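Local coordinates for hypothetical signal peptide protein (Sinorhizobium meliloti, PDB 3PJY) that is of unknown function but belongs to the DUF192 family and has tentatively been called a transcription regulator, at residues L12-G17 with L116-G121; H20-E25 with A44-M49; L70-I75 with V105-A110; T80-H85 with S98-A103. One frame throughout, in Å; residues are numbered along the deposited sequence. Where two conformers were deposited one is given.

Contact 1: residues L12-G17 with L116-G121; sequences LITASG and LGVSPG
Leu12, near the end of strand 6-13, and Thr14, just beyond it, pack against Leu116 and Val118, which flank Gly117, the residue of the Schellman motif that ends helix 112-116. Gly117 is the first residue to leave that helix; its positive phi of 64° carries the chain out, with two bonds running back into the last turn. The tight part is apolar. Leu12 CD1 meets two methyls, lying 3.9 Å from Leu116 CD1 and 4.0 Å from Val118 CG2, and the Leu12 side chain crosses each of its two partners at about a right angle. Val118 CG2 is shared, because Thr14 CG2 also touches it at 4.0 Å. That reach follows from the Thr14 rotamer: with chi1 at 69°, CG2 stands opposite the carbonyl carbon and OG1 is left for the polar side. Ile81 of strand 81-88 touches both Leu12 and Val118, so the cluster reaches across to that strand.

The opposite character appears toward the type I turn from Thr14 to Gly17, where Ala15, Ser16 and Gly17 are exposed. No direct hydrogen bond joins the two segments; the polar link is made by one water. Thr14 OG1 pairs with Ser16 OG at 2.9 Å inside the turn, the proton direction being unresolved. The same OG1 lies 2.9 Å from the bridging water, which donates to Gly117 O, also at 2.9 Å.

Contact 2: residues H20-E25 with A44-M49; sequences HDLTVE and APDHGM
His20 opens the contact by giving its NE2 hydrogen to Asp46 OD1, 2.7 Å away at an N-H...O angle of 164°. The acceptor lies near the ring plane, but the nitrogen comes from above the carboxylate, whose plane is turned 54° from the ring. A chi1 of -165°, which sets the ring opposite the backbone N, carries it across to Asp46. Asp21 leads elsewhere, its OD2 bonding to His47 of the second subunit. Leu22 lays CD2 against the Asp46 backbone, 3.6 Å from Asp46 O.

Parallel pairing then takes over. Thr23 N bonds to Asp46 O, and Thr23 O receives Gly48 N at 3.1 Å. On the face shared by Thr23 and His47, Thr23 CB sits over the imidazole as a CH-pi contact, 3.9 Å from the ring centroid, in the one His47 conformer of two given here; OG1 of Thr23 bonds to Arg9. Val24 packs CG1 on the Gly48 backbone, and Glu25 N donates to Gly48 O at 3.0 Å. A water links Glu25 OE1 to that same carbonyl, while OE1 also bridges to Arg40. These strands belong to the beta-alpha-beta unit 19-27, 30-35, 47-53.

An alanine in place of Asp46 would probably leave His20 NE2 and the Arg115 guanidinium without their shared carboxylate. The carboxylate alone would favour a protonated imidazole, but Arg115 probably offsets this; the chemistry implies OD1 as an acceptor shared by His20 and Arg115.

Contact 3: residues L70-I75 with V105-A110; sequences LDMLFI and VLELNA
Asp71 N donates to Leu108 O at 2.8 Å, the shortest bond of the pair, and Leu70 CA adds a CA-H...O contact to the same oxygen at 3.2 Å. The return bond, Leu108 N to Asp71 O, is straighter at 171° and lies in the carbonyl plane. Leu73 and Leu106 form the next hydrogen-bonded pair, each amide 2.9 Å from the carbonyl opposite, that is, Leu73 N to Leu106 O and Leu106 N to Leu73 O.

Each face is mostly apolar with one acidic side chain. Beside Leu73 and Leu106, CD1 of Leu73 meets CD1 of Leu108 at 3.9 Å, and Ile75 CD1 covers Leu106 CB. Leu22 and Val24 of strand 19-27 extend this apolar layer. Asp71, on the same face, sends OD1 to the Asn87 amide and OD2 to that of Val113, so its buried carboxylate is satisfied outside the pair.

On the face of Met72, Phe74, Val105 and Glu107, the Phe74 ring lies beside Val105, whose CG2 approaches CD1 obliquely at 3.4 Å. A chi1 of 166° turns that methyl opposite the Val105 carbonyl carbon. The selenomethionine Met72 runs alongside Glu107, bringing CE to 3.6 Å from OE2, while Leu70 CD1 abuts OE1.

Alternating hydrogen-bonded and non-hydrogen-bonded pairs, with axes 155° apart, make this a twisted antiparallel strand pair inside the mixed sheet.

Contact 4: residues T80-H85 with S98-A103; sequences TIRTIH and SREPVA
Arg82 and Glu100 form a side-on salt bridge in which two nitrogens grip one oxygen. Glu100 OE1 accepts from NH2 of Arg82 at 3.2 Å through its syn lone pair, and from NE at 3.3 Å from above the carboxylate plane. Both bonds are bent, with N-H...O angles of 148° and 145°. The acceptor lies near the guanidinium plane, at its edge, while the two flat groups stand 78° apart, so this is not the coplanar pairing of two nitrogens with two oxygens. Bends at chi2 and chi3 of Arg82 fold the chain back to bring NE and NH2 onto the same oxygen.

The other oxygen, OE2, lies 3.4 Å from Arg82 CB and also touches Thr83 CG2. A water completes this shell: it donates to Glu100 OE2 at 2.9 Å and to Ser98 O at 2.6 Å, and accepts from Thr83 OG1, also at 2.6 Å. A glutamine in place of Glu100 would probably leave the Arg82 charge without its counter-ion and weaken the two-nitrogen grip.

Further out, Ser98 OG donates to Glu100 O at 2.7 Å, tying the loop across its own bend, and in turn is bonded by Val59 N. Behind the bridge, Val102 CG1 faces Arg82 CG. The first segment is set by strand 70-75: the backbones of Arg82 and Thr83 both bond to Phe74. Two residues facing one define a classic beta bulge, here in strand 81-88.

How the contacts relate
Contacts 3 and 1 are buried, contacts 2 and 4 partly so; the centre of contact 3 lies about 4 Å from the chain centre, that of contact 1 about 15 Å. All four reach one mixed sheet: contact 2 pairs strands 19-27 and 47-53, contact 3 pairs 70-75 with 102-109, and Met49 O to Glu107 N, 2.8 Å, links these pairs. Contact 4 is nested in the loop closed by contact 3 and shares strand 102-109. Contact 1 encloses the others along the chain and reaches contact 4 through Gly121 N and Ile81 O. Chemistry follows place: direct backbone ladders in contacts 2 and 3, methyl packing with a water bridge in contact 1, a salt bridge and water in contact 4.

Contact 1: residues L12-G17 with L116-G121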
# COMPACT_ATOMS: atom_id res chain seq x y z
N LEU B 12 -6.43 -1.53 -3.05
CA LEU B 12 -7.89 -1.56 -3.01
C LEU B 12 -8.39 -0.27 -2.41
O LEU B 12 -7.85 0.19 -1.40
CB LEU B 12 -8.37 -2.76 -2.18
CG LEU B 12 -8.19 -4.15 -2.75
CD1 LEU B 12 -8.40 -5.27 -1.72
CD2 LEU B 12 -9.16 -4.34 -3.93
N ILE B 13 -9.35 0.36 -3.10
CA ILE B 13 -9.91 1.64 -2.69
C ILE B 13 -11.40 1.39 -2.48
O ILE B 13 -12.10 0.93 -3.39
CB ILE B 13 -9.73 2.74 -3.70
CG1 ILE B 13 -8.22 2.84 -4.07
CG2 ILE B 13 -10.25 4.07 -3.11
CD1 ILE B 13 -7.96 3.45 -5.45
N THR B 14 -11.90 1.69 -1.29
CA THR B 14 -13.30 1.41 -0.98
C THR B 14 -14.15 2.64 -1.17
O THR B 14 -13.67 3.79 -1.32
CB THR B 14 -13.45 0.87 0.47
OG1 THR B 14 -13.17 1.92 1.40
CG2 THR B 14 -12.52 -0.33 0.69
N ALA B 15 -15.46 2.43 -1.10
CA ALA B 15 -16.41 3.52 -1.23
C ALA B 15 -16.22 4.62 -0.21
O ALA B 15 -16.54 5.79 -0.49
CB ALA B 15 -17.89 2.95 -1.13
N SER B 16 -15.75 4.28 0.99
CA SER B 16 -15.45 5.26 2.04
C SER B 16 -14.16 6.04 1.78
O SER B 16 -13.86 6.99 2.52
CB SER B 16 -15.31 4.57 3.38
OG SER B 16 -14.12 3.78 3.41
N GLY B 17 -13.43 5.66 0.74
CA GLY B 17 -12.15 6.31 0.44
C GLY B 17 -10.96 5.65 1.09
O GLY B 17 -9.84 6.08 0.88
N LEU B 116 -10.52 -5.94 5.33
CA LEU B 116 -10.24 -4.66 4.64
C LEU B 116 -11.50 -3.81 4.41
O LEU B 116 -11.37 -2.69 3.92
CB LEU B 116 -9.47 -4.91 3.36
CG LEU B 116 -8.10 -5.60 3.50
CD1 LEU B 116 -7.46 -5.71 2.08
CD2 LEU B 116 -7.20 -4.84 4.47
N GLY B 117 -12.66 -4.35 4.74
CA GLY B 117 -13.93 -3.64 4.55
C GLY B 117 -14.24 -3.36 3.08
O GLY B 117 -14.71 -2.27 2.72
N VAL B 118 -13.93 -4.35 2.25
CA VAL B 118 -14.16 -4.28 0.81
C VAL B 118 -15.50 -4.85 0.42
O VAL B 118 -15.99 -5.78 1.03
CB VAL B 118 -12.99 -5.01 0.11
CG1 VAL B 118 -13.25 -5.16 -1.43
CG2 VAL B 118 -11.73 -4.24 0.33
N SER B 119 -16.14 -4.22 -0.59
CA SER B 119 -17.46 -4.59 -1.08
C SER B 119 -17.44 -4.56 -2.60
O SER B 119 -16.66 -3.87 -3.19
CB SER B 119 -18.54 -3.57 -0.66
OG SER B 119 -18.48 -3.21 0.72
N PRO B 120 -18.37 -5.27 -3.26
CA PRO B 120 -18.56 -5.04 -4.67
C PRO B 120 -18.78 -3.58 -4.97
O PRO B 120 -19.48 -2.87 -4.20
CB PRO B 120 -19.80 -5.89 -4.99
CG PRO B 120 -19.81 -6.90 -3.94
CD PRO B 120 -19.38 -6.18 -2.69
N GLY B 121 -18.19 -3.12 -6.07
CA GLY B 121 -18.23 -1.74 -6.46
C GLY B 121 -17.01 -0.96 -6.03
O GLY B 121 -16.75 0.13 -6.57
O HOH W 1 -14.33 0.45 3.59

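Contact 2: residues H20-E25 with A44-M49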
# COMPACT_ATOMS: atom_id res chain seq x y z
N HIS B 20 -5.89 0.52 0.76
CA HIS B 20 -5.06 -0.53 1.33
C HIS B 20 -4.18 -1.17 0.28
O HIS B 20 -4.66 -1.65 -0.72
CB HIS B 20 -5.87 -1.59 2.00
CG HIS B 20 -5.06 -2.49 2.89
ND1 HIS B 20 -4.90 -2.25 4.24
CD2 HIS B 20 -4.37 -3.62 2.62
CE1 HIS B 20 -4.13 -3.20 4.75
NE2 HIS B 20 -3.81 -4.05 3.78
N ASP B 21 -2.88 -1.20 0.53
CA ASP B 21 -1.94 -1.75 -0.39
C ASP B 21 -1.72 -3.25 -0.23
O ASP B 21 -1.74 -3.79 0.90
CB ASP B 21 -0.57 -1.07 -0.25
CG ASP B 21 -0.61 0.41 -0.54
OD1 ASP B 21 -1.29 0.86 -1.50
OD2 ASP B 21 0.07 1.15 0.15
N LEU B 22 -1.50 -3.88 -1.37
CA LEU B 22 -1.19 -5.29 -1.48
C LEU B 22 -0.01 -5.48 -2.41
O LEU B 22 0.25 -4.66 -3.31
CB LEU B 22 -2.38 -6.12 -2.03
CG LEU B 22 -3.73 -5.97 -1.35
CD1 LEU B 22 -4.87 -6.50 -2.25
CD2 LEU B 22 -3.70 -6.67 0.01
N THR B 23 0.67 -6.60 -2.24
CA THR B 23 1.70 -7.03 -3.20
C THR B 23 1.15 -8.28 -3.85
O THR B 23 0.73 -9.21 -3.17
CB THR B 23 2.98 -7.41 -2.50
OG1 THR B 23 3.52 -6.26 -1.87
CG2 THR B 23 3.98 -7.90 -3.53
N VAL B 24 1.08 -8.26 -5.17
CA VAL B 24 0.55 -9.38 -5.91
C VAL B 24 1.55 -9.95 -6.89
O VAL B 24 2.35 -9.21 -7.50
CB VAL B 24 -0.74 -9.03 -6.66
CG1 VAL B 24 -1.84 -8.66 -5.59
CG2 VAL B 24 -0.59 -7.90 -7.65
N GLU B 25 1.50 -11.28 -7.05
CA GLU B 25 2.10 -11.96 -8.19
C GLU B 25 1.15 -11.92 -9.35
O GLU B 25 -0.06 -12.17 -9.18
CB GLU B 25 2.42 -13.39 -7.81
CG GLU B 25 3.58 -13.52 -6.87
CD GLU B 25 3.58 -14.92 -6.23
OE1 GLU B 25 2.71 -15.17 -5.38
OE2 GLU B 25 4.42 -15.71 -6.54
N ALA B 44 1.22 -14.41 2.90
CA ALA B 44 1.09 -13.30 3.84
C ALA B 44 -0.21 -12.55 3.70
O ALA B 44 -0.80 -12.55 2.60
CB ALA B 44 2.31 -12.33 3.71
N PRO B 45 -0.68 -11.91 4.78
CA PRO B 45 -2.03 -11.36 4.70
C PRO B 45 -2.23 -10.27 3.62
O PRO B 45 -3.31 -10.15 3.04
CB PRO B 45 -2.24 -10.72 6.07
CG PRO B 45 -1.36 -11.51 6.98
CD PRO B 45 -0.14 -11.87 6.17
N ASP B 46 -1.19 -9.47 3.37
CA ASP B 46 -1.27 -8.43 2.33
C ASP B 46 -0.68 -8.87 0.97
O ASP B 46 -0.31 -8.01 0.15
CB ASP B 46 -0.65 -7.12 2.81
CG ASP B 46 -1.45 -6.47 3.95
OD1 ASP B 46 -2.69 -6.50 3.93
OD2 ASP B 46 -0.79 -6.01 4.92
N HIS B 47 -0.59 -10.18 0.74
CA HIS B 47 -0.13 -10.72 -0.52
C HIS B 47 -1.23 -11.53 -1.19
O HIS B 47 -1.99 -12.24 -0.54
CB HIS B 47 1.08 -11.61 -0.33
CG HIS B 47 2.36 -10.86 -0.11
ND1 HIS B 47 3.38 -10.85 -1.04
CD2 HIS B 47 2.81 -10.14 0.95
CE1 HIS B 47 4.39 -10.14 -0.57
NE2 HIS B 47 4.07 -9.70 0.63
N GLY B 48 -1.25 -11.47 -2.52
CA GLY B 48 -2.21 -12.22 -3.31
C GLY B 48 -1.71 -12.50 -4.70
O GLY B 48 -0.54 -12.26 -5.01
N MSE B 49 -2.60 -13.06 -5.50
CA MSE B 49 -2.28 -13.35 -6.88
C MSE B 49 -3.34 -12.68 -7.75
O MSE B 49 -4.55 -12.84 -7.53
CB MSE B 49 -2.20 -14.85 -7.11
CG MSE B 49 -1.88 -15.18 -8.54
SE MSE B 49 -1.33 -17.02 -8.88
CE MSE B 49 0.43 -16.94 -8.15
O HOH W 2 3.25 -11.58 -3.37
O HOH W 3 1.86 -13.45 -3.48

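Contact 3: residues L70-I75 with V105-A110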
# COMPACT_ATOMS: atom_id res chain seq x y z
N LEU B 70 -9.33 -19.20 0.24
CA LEU B 70 -9.15 -17.92 -0.52
C LEU B 70 -10.45 -17.13 -0.62
O LEU B 70 -11.53 -17.71 -0.69
CB LEU B 70 -8.64 -18.18 -1.95
CG LEU B 70 -7.29 -18.88 -2.05
CD1 LEU B 70 -6.96 -19.17 -3.55
CD2 LEU B 70 -6.16 -18.04 -1.38
N ASP B 71 -10.31 -15.81 -0.69
CA ASP B 71 -11.34 -14.93 -1.20
C ASP B 71 -11.00 -14.58 -2.66
O ASP B 71 -9.82 -14.37 -3.01
CB ASP B 71 -11.39 -13.60 -0.42
CG ASP B 71 -11.94 -13.70 0.98
OD1 ASP B 71 -12.47 -14.77 1.39
OD2 ASP B 71 -11.84 -12.66 1.71
N MSE B 72 -12.02 -14.58 -3.52
CA MSE B 72 -11.89 -14.30 -4.95
C MSE B 72 -12.62 -13.03 -5.31
O MSE B 72 -13.81 -12.88 -4.98
CB MSE B 72 -12.41 -15.47 -5.81
CG MSE B 72 -11.70 -16.71 -5.61
SE MSE B 72 -12.55 -18.00 -6.77
CE MSE B 72 -11.33 -19.50 -6.42
N LEU B 73 -11.95 -12.08 -5.96
CA LEU B 73 -12.56 -10.84 -6.39
C LEU B 73 -12.50 -10.81 -7.93
O LEU B 73 -11.43 -10.93 -8.50
CB LEU B 73 -11.87 -9.61 -5.82
CG LEU B 73 -11.81 -9.45 -4.30
CD1 LEU B 73 -10.85 -10.44 -3.62
CD2 LEU B 73 -11.33 -8.04 -3.97
N PHE B 74 -13.66 -10.68 -8.57
CA PHE B 74 -13.81 -10.65 -10.04
C PHE B 74 -13.88 -9.21 -10.46
O PHE B 74 -14.74 -8.48 -9.99
CB PHE B 74 -15.09 -11.40 -10.38
CG PHE B 74 -14.99 -12.88 -10.11
CD1 PHE B 74 -14.48 -13.74 -11.07
CD2 PHE B 74 -15.41 -13.41 -8.93
CE1 PHE B 74 -14.39 -15.09 -10.84
CE2 PHE B 74 -15.29 -14.77 -8.68
CZ PHE B 74 -14.77 -15.61 -9.65
N ILE B 75 -12.96 -8.78 -11.32
CA ILE B 75 -12.65 -7.39 -11.51
C ILE B 75 -12.74 -6.98 -12.97
O ILE B 75 -12.16 -7.65 -13.85
CB ILE B 75 -11.25 -7.05 -10.92
CG1 ILE B 75 -11.24 -7.33 -9.39
CG2 ILE B 75 -10.83 -5.61 -11.21
CD1 ILE B 75 -9.82 -7.29 -8.78
N VAL B 105 -8.97 -11.53 -11.98
CA VAL B 105 -9.41 -12.08 -10.71
C VAL B 105 -8.27 -11.85 -9.71
O VAL B 105 -7.10 -12.10 -10.03
CB VAL B 105 -9.79 -13.54 -10.77
CG1 VAL B 105 -9.94 -14.19 -9.38
CG2 VAL B 105 -11.11 -13.73 -11.58
N LEU B 106 -8.61 -11.35 -8.53
CA LEU B 106 -7.64 -11.24 -7.41
C LEU B 106 -7.97 -12.32 -6.40
O LEU B 106 -9.10 -12.38 -5.89
CB LEU B 106 -7.71 -9.84 -6.78
CG LEU B 106 -6.80 -9.57 -5.61
CD1 LEU B 106 -5.33 -9.78 -5.95
CD2 LEU B 106 -7.06 -8.16 -5.10
N GLU B 107 -6.98 -13.17 -6.10
CA GLU B 107 -7.10 -14.12 -5.02
C GLU B 107 -6.31 -13.66 -3.80
O GLU B 107 -5.13 -13.32 -3.91
CB GLU B 107 -6.64 -15.51 -5.43
CG GLU B 107 -7.60 -16.20 -6.34
CD GLU B 107 -7.20 -17.60 -6.73
OE1 GLU B 107 -6.07 -18.06 -6.55
OE2 GLU B 107 -8.09 -18.29 -7.29
N LEU B 108 -6.97 -13.63 -2.66
CA LEU B 108 -6.39 -13.23 -1.39
C LEU B 108 -6.67 -14.32 -0.35
O LEU B 108 -7.56 -15.17 -0.54
CB LEU B 108 -7.05 -11.94 -0.92
CG LEU B 108 -6.90 -10.72 -1.85
CD1 LEU B 108 -7.80 -9.58 -1.39
CD2 LEU B 108 -5.46 -10.31 -1.90
N ASN B 109 -5.96 -14.29 0.77
CA ASN B 109 -6.30 -15.21 1.84
C ASN B 109 -7.77 -15.04 2.22
O ASN B 109 -8.30 -13.92 2.29
CB ASN B 109 -5.47 -14.95 3.08
CG ASN B 109 -4.08 -15.52 2.98
OD1 ASN B 109 -3.89 -16.73 3.07
ND2 ASN B 109 -3.10 -14.63 2.86
N ALA B 110 -8.46 -16.13 2.50
CA ALA B 110 -9.83 -16.02 3.00
C ALA B 110 -9.91 -15.13 4.22
O ALA B 110 -9.04 -15.19 5.12
CB ALA B 110 -10.45 -17.42 3.28

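Contact 4: residues T80-H85 with S98-A103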
# COMPACT_ATOMS: atom_id res chain seq x y z
N THR B 80 -13.03 -2.01 -11.37
CA THR B 80 -14.21 -2.20 -10.52
C THR B 80 -14.37 -3.65 -10.11
O THR B 80 -14.34 -4.57 -10.96
CB THR B 80 -15.50 -1.71 -11.20
OG1 THR B 80 -15.36 -0.34 -11.56
CG2 THR B 80 -16.65 -1.79 -10.26
N ILE B 81 -14.54 -3.87 -8.82
CA ILE B 81 -14.84 -5.19 -8.32
C ILE B 81 -16.32 -5.46 -8.58
O ILE B 81 -17.20 -4.82 -7.98
CB ILE B 81 -14.50 -5.31 -6.84
CG1 ILE B 81 -13.03 -5.06 -6.60
CG2 ILE B 81 -14.93 -6.65 -6.31
CD1 ILE B 81 -12.70 -4.61 -5.15
N ARG B 82 -16.60 -6.42 -9.45
CA ARG B 82 -17.97 -6.74 -9.87
C ARG B 82 -18.63 -7.69 -8.91
O ARG B 82 -19.78 -7.43 -8.51
CB ARG B 82 -17.99 -7.34 -11.29
CG ARG B 82 -17.40 -6.42 -12.32
CD ARG B 82 -18.24 -5.21 -12.58
NE ARG B 82 -19.62 -5.59 -12.87
CZ ARG B 82 -20.66 -4.76 -12.84
NH1 ARG B 82 -20.50 -3.47 -12.56
NH2 ARG B 82 -21.87 -5.23 -13.13
N THR B 83 -17.95 -8.77 -8.57
CA THR B 83 -18.46 -9.73 -7.63
C THR B 83 -17.31 -10.28 -6.79
O THR B 83 -16.14 -10.23 -7.19
CB THR B 83 -19.20 -10.89 -8.29
OG1 THR B 83 -18.33 -11.60 -9.12
CG2 THR B 83 -20.36 -10.40 -9.17
N ILE B 84 -17.70 -10.83 -5.64
CA ILE B 84 -16.76 -11.36 -4.67
C ILE B 84 -17.26 -12.69 -4.21
O ILE B 84 -18.45 -12.81 -3.82
CB ILE B 84 -16.58 -10.44 -3.47
CG1 ILE B 84 -16.07 -9.07 -3.91
CG2 ILE B 84 -15.62 -11.08 -2.47
CD1 ILE B 84 -15.87 -8.04 -2.76
N HIS B 85 -16.38 -13.69 -4.25
CA HIS B 85 -16.67 -14.99 -3.65
C HIS B 85 -15.75 -15.20 -2.49
O HIS B 85 -14.57 -15.53 -2.67
CB HIS B 85 -16.50 -16.12 -4.67
CG HIS B 85 -16.93 -17.46 -4.16
ND1 HIS B 85 -18.16 -18.00 -4.50
CD2 HIS B 85 -16.36 -18.32 -3.29
CE1 HIS B 85 -18.30 -19.17 -3.88
NE2 HIS B 85 -17.24 -19.37 -3.12
N SER B 98 -17.58 -16.17 -12.89
CA SER B 98 -17.66 -14.76 -12.74
C SER B 98 -19.10 -14.25 -13.03
O SER B 98 -19.42 -13.15 -12.62
CB SER B 98 -16.65 -14.06 -13.66
OG SER B 98 -16.98 -14.27 -15.01
N ARG B 99 -19.90 -15.01 -13.78
CA ARG B 99 -21.33 -14.67 -14.03
C ARG B 99 -21.53 -13.54 -15.05
O ARG B 99 -22.65 -13.19 -15.39
CB ARG B 99 -22.05 -14.31 -12.70
N GLU B 100 -20.44 -12.97 -15.53
CA GLU B 100 -20.43 -11.83 -16.42
C GLU B 100 -18.97 -11.58 -16.83
O GLU B 100 -18.03 -12.04 -16.17
CB GLU B 100 -20.92 -10.58 -15.72
CG GLU B 100 -20.03 -10.13 -14.61
CD GLU B 100 -20.64 -9.01 -13.79
OE1 GLU B 100 -21.16 -8.05 -14.38
OE2 GLU B 100 -20.60 -9.12 -12.55
N PRO B 101 -18.78 -10.80 -17.88
CA PRO B 101 -17.40 -10.60 -18.37
C PRO B 101 -16.55 -9.81 -17.39
O PRO B 101 -17.01 -8.80 -16.85
CB PRO B 101 -17.61 -9.80 -19.65
CG PRO B 101 -19.03 -10.17 -20.07
CD PRO B 101 -19.77 -10.20 -18.80
N VAL B 102 -15.32 -10.26 -17.15
CA VAL B 102 -14.34 -9.54 -16.34
C VAL B 102 -12.97 -9.64 -17.00
O VAL B 102 -12.79 -10.37 -17.98
CB VAL B 102 -14.26 -10.13 -14.89
CG1 VAL B 102 -15.62 -9.89 -14.14
CG2 VAL B 102 -13.86 -11.63 -14.87
N ALA B 103 -12.01 -8.88 -16.46
CA ALA B 103 -10.67 -8.82 -17.01
C ALA B 103 -9.60 -9.40 -16.09
O ALA B 103 -8.51 -9.74 -16.52
CB ALA B 103 -10.30 -7.36 -17.33
O HOH W 4 -18.60 -10.93 -11.63